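Local coordinates for flocculation protein FLO11 (Saccharomyces cerevisiae, PDB 4UYT) that mediates homotypic adhesion between yeast cells during flocculation through its N-terminal Flo11 domain, and also supports substrate adhesion, invasive growth and biofilm formation, at residues G1-N13 against T33-N45. Sequence-based numbering, arbitrary orientation.
With NA (sodium ion), chain G.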
# COMPACT_ATOMS: atom_id res chain seq x y z
N GLY A 1 -10.16 -25.50 9.74
CA GLY A 1 -9.49 -25.33 11.06
C GLY A 1 -8.98 -23.92 11.31
O GLY A 1 -8.22 -23.36 10.50
N SER A 2 -9.36 -23.34 12.44
CA SER A 2 -9.04 -21.96 12.75
C SER A 2 -7.83 -21.88 13.64
O SER A 2 -7.42 -22.86 14.24
CB SER A 2 -10.20 -21.28 13.45
OG SER A 2 -10.63 -21.99 14.59
N SER A 3 -7.28 -20.67 13.73
CA SER A 3 -6.12 -20.43 14.54
C SER A 3 -6.18 -19.04 15.17
O SER A 3 -6.84 -18.14 14.70
CB SER A 3 -4.86 -20.59 13.69
OG SER A 3 -4.86 -19.72 12.61
N GLU A 4 -5.44 -18.89 16.24
CA GLU A 4 -5.29 -17.60 16.93
C GLU A 4 -4.28 -16.74 16.21
O GLU A 4 -3.13 -17.13 16.05
CB GLU A 4 -4.82 -17.83 18.36
CG GLU A 4 -5.72 -18.74 19.21
CD GLU A 4 -7.15 -18.27 19.27
OE1 GLU A 4 -7.35 -17.12 19.74
OE2 GLU A 4 -8.05 -19.01 18.82
N GLY A 5 -4.67 -15.55 15.81
CA GLY A 5 -3.72 -14.56 15.29
C GLY A 5 -2.87 -14.05 16.41
O GLY A 5 -3.27 -14.06 17.58
N THR A 6 -1.68 -13.57 16.08
CA THR A 6 -0.78 -12.93 17.06
C THR A 6 -0.54 -11.49 16.62
O THR A 6 0.12 -11.26 15.61
CB THR A 6 0.54 -13.68 17.21
OG1 THR A 6 0.30 -15.08 17.44
CG2 THR A 6 1.32 -13.14 18.37
N SER A 7 -1.10 -10.53 17.34
CA SER A 7 -0.97 -9.14 16.95
C SER A 7 0.39 -8.58 17.30
O SER A 7 0.88 -8.76 18.41
CB SER A 7 -2.05 -8.30 17.61
OG SER A 7 -3.32 -8.70 17.16
N CYS A 8 0.99 -7.88 16.33
CA CYS A 8 2.21 -7.13 16.54
C CYS A 8 1.90 -5.79 17.19
O CYS A 8 1.05 -5.04 16.73
CB CYS A 8 2.90 -6.84 15.21
SG CYS A 8 4.03 -8.11 14.57
N ASN A 9 2.64 -5.44 18.23
CA ASN A 9 2.44 -4.18 18.93
C ASN A 9 3.10 -2.99 18.23
O ASN A 9 2.51 -1.94 18.16
CB ASN A 9 2.95 -4.26 20.36
CG ASN A 9 2.13 -5.20 21.23
OD1 ASN A 9 1.00 -5.58 20.92
ND2 ASN A 9 2.73 -5.60 22.34
N SER A 10 4.29 -3.18 17.72
CA SER A 10 5.08 -2.08 17.13
C SER A 10 5.23 -2.28 15.63
O SER A 10 5.95 -3.15 15.18
CB SER A 10 6.46 -2.06 17.76
OG SER A 10 7.28 -1.04 17.20
N ILE A 11 4.61 -1.38 14.86
CA ILE A 11 4.68 -1.38 13.42
C ILE A 11 5.47 -0.13 13.08
O ILE A 11 5.05 0.98 13.41
CB ILE A 11 3.28 -1.34 12.79
CG1 ILE A 11 2.45 -2.55 13.25
CG2 ILE A 11 3.39 -1.28 11.29
CD1 ILE A 11 0.98 -2.38 12.98
N VAL A 12 6.62 -0.29 12.45
CA VAL A 12 7.58 0.81 12.31
C VAL A 12 7.72 1.24 10.86
O VAL A 12 8.02 0.43 9.99
CB VAL A 12 8.93 0.41 12.88
CG1 VAL A 12 9.90 1.58 12.85
CG2 VAL A 12 8.76 -0.10 14.30
N ASN A 13 7.54 2.54 10.62
CA ASN A 13 7.91 3.16 9.36
C ASN A 13 9.42 3.13 9.27
O ASN A 13 10.10 3.70 10.12
CB ASN A 13 7.35 4.56 9.35
CG ASN A 13 7.77 5.39 8.15
OD1 ASN A 13 8.82 5.19 7.56
ND2 ASN A 13 6.93 6.34 7.79
N THR A 33 -0.64 9.10 0.86
CA THR A 33 0.11 8.49 1.93
C THR A 33 -0.41 7.09 2.19
O THR A 33 -1.56 6.76 1.89
CB THR A 33 0.02 9.31 3.24
OG1 THR A 33 -1.34 9.42 3.65
CG2 THR A 33 0.64 10.72 3.06
N LEU A 34 0.45 6.27 2.79
CA LEU A 34 0.11 4.91 3.19
C LEU A 34 0.62 4.68 4.59
O LEU A 34 1.77 5.01 4.89
CB LEU A 34 0.69 3.89 2.20
CG LEU A 34 0.39 2.42 2.50
CD1 LEU A 34 0.32 1.59 1.21
CD2 LEU A 34 1.38 1.77 3.46
N ASP A 35 -0.22 4.07 5.43
CA ASP A 35 0.18 3.60 6.73
C ASP A 35 -0.23 2.13 6.86
O ASP A 35 -1.23 1.70 6.34
CB ASP A 35 -0.48 4.44 7.84
CG ASP A 35 0.15 4.27 9.18
OD1 ASP A 35 1.27 3.73 9.28
OD2 ASP A 35 -0.47 4.77 10.15
N VAL A 36 0.56 1.38 7.60
CA VAL A 36 0.24 -0.01 7.97
C VAL A 36 -0.30 0.06 9.39
O VAL A 36 0.43 0.38 10.32
CB VAL A 36 1.45 -0.94 7.85
CG1 VAL A 36 1.06 -2.34 8.34
CG2 VAL A 36 1.99 -0.98 6.43
N THR A 37 -1.60 -0.17 9.54
CA THR A 37 -2.27 0.07 10.79
C THR A 37 -2.42 -1.15 11.70
O THR A 37 -2.65 -0.99 12.89
CB THR A 37 -3.65 0.69 10.55
OG1 THR A 37 -4.43 -0.21 9.77
CG2 THR A 37 -3.51 2.03 9.82
N SER A 38 -2.31 -2.36 11.17
CA SER A 38 -2.26 -3.56 11.99
C SER A 38 -1.51 -4.64 11.24
O SER A 38 -1.55 -4.71 10.01
CB SER A 38 -3.64 -4.08 12.40
OG SER A 38 -4.41 -4.39 11.27
N VAL A 39 -0.89 -5.50 12.03
CA VAL A 39 -0.16 -6.65 11.56
C VAL A 39 -0.44 -7.78 12.52
O VAL A 39 -0.25 -7.63 13.72
CB VAL A 39 1.36 -6.37 11.49
CG1 VAL A 39 2.11 -7.65 11.15
CG2 VAL A 39 1.70 -5.26 10.51
N SER A 40 -0.85 -8.93 12.00
CA SER A 40 -1.04 -10.14 12.78
C SER A 40 -0.32 -11.29 12.12
O SER A 40 -0.48 -11.56 10.93
CB SER A 40 -2.54 -10.46 12.86
OG SER A 40 -2.82 -11.64 13.56
N TRP A 41 0.43 -12.02 12.92
CA TRP A 41 1.07 -13.24 12.42
C TRP A 41 0.04 -14.35 12.31
O TRP A 41 -0.68 -14.62 13.30
CB TRP A 41 2.17 -13.64 13.38
CG TRP A 41 2.91 -14.89 12.99
CD1 TRP A 41 3.49 -15.17 11.79
CD2 TRP A 41 3.11 -16.03 13.82
NE1 TRP A 41 4.02 -16.39 11.82
CE2 TRP A 41 3.83 -16.99 13.05
CE3 TRP A 41 2.75 -16.31 15.13
CZ2 TRP A 41 4.30 -18.18 13.59
CZ3 TRP A 41 3.22 -17.55 15.66
CH2 TRP A 41 3.97 -18.44 14.89
N VAL A 42 0.01 -15.01 11.15
CA VAL A 42 -0.93 -16.09 10.89
C VAL A 42 -0.26 -17.44 11.24
O VAL A 42 -0.74 -18.15 12.13
CB VAL A 42 -1.45 -16.06 9.44
CG1 VAL A 42 -2.53 -17.11 9.27
CG2 VAL A 42 -1.94 -14.66 9.08
N GLN A 43 0.81 -17.76 10.54
CA GLN A 43 1.66 -18.91 10.79
C GLN A 43 2.82 -18.79 9.79
O GLN A 43 2.83 -17.90 8.93
CB GLN A 43 0.95 -20.25 10.65
CG GLN A 43 0.38 -20.49 9.27
CD GLN A 43 -0.20 -21.87 9.12
OE1 GLN A 43 -1.14 -22.22 9.79
NE2 GLN A 43 0.39 -22.69 8.25
N ASP A 44 3.79 -19.69 9.87
CA ASP A 44 4.92 -19.65 8.94
C ASP A 44 5.53 -18.26 9.00
O ASP A 44 5.80 -17.75 10.11
CB ASP A 44 4.48 -20.09 7.53
CG ASP A 44 3.84 -21.49 7.50
OD1 ASP A 44 4.32 -22.38 8.23
OD2 ASP A 44 2.86 -21.67 6.76
N ASN A 45 5.77 -17.67 7.84
CA ASN A 45 6.18 -16.23 7.79
C ASN A 45 5.12 -15.37 7.15
O ASN A 45 5.42 -14.36 6.49
CB ASN A 45 7.55 -16.04 7.10
CG ASN A 45 8.63 -16.63 7.94
OD1 ASN A 45 8.87 -16.14 9.04
ND2 ASN A 45 9.29 -17.65 7.45
NA NA G . -4.07 -7.04 10.26
O HOH W 1 -3.24 -17.64 13.14
O HOH W 2 -2.66 -20.90 11.39
O HOH W 3 -0.53 -16.56 15.28
O HOH W 4 -4.14 -11.09 15.86
O HOH W 5 -3.25 -6.78 15.03
O HOH W 6 -1.10 -4.85 14.96
O HOH W 7 -5.85 -8.59 10.75
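The short edge strand 6-7 adds itself antiparallel to strand 32-43, the next strand of a four-stranded sheet in the fibronectin type III-like Flo11 domain. T6 and W41 form the hydrogen-bonded pair: T6 N reaches a lone pair of W41 O at 3.1 Å, and W41 N returns a bond to T6 O at 2.8 Å. C8 N then gives an almost straight bond to V39 O (2.9 Å, 173° at the hydrogen). Between them, S7 and S40 are a non-hydrogen-bonded pair, and in the S7 conformer given here their small hydroxyls share a water on their face of the sheet. S38, also on strand 32-43, in the conformer given here lends its OG to a sodium ion, which Q48 O also binds.

On the other face, T6 and W41 run side by side. The indole extends with CG anti to the backbone N (chi1 180°), and T6 OG1 lies at its edge, 3.6 Å from CE3, while donating to a water that bridges E4 O and W41 O. The indole NE1 bonds D44 O, which helps fix the ring's rotation.

Beyond C8, whose disulfide to C172 ties the edge to the chain's C-terminal part, the backbones diverge. Branched I11 spans the larger separation of the two chains: CG2 meets V36 CG1 at 3.9 Å, while the longer arm carries CD1 across the backbone to 3.6 Å from S38 CA. V39, a compact residue, sits between I11 and C8 with one methyl turned to each: CG2 packs on I11 CD1, and CG1 touches C8 SG at 3.9 Å.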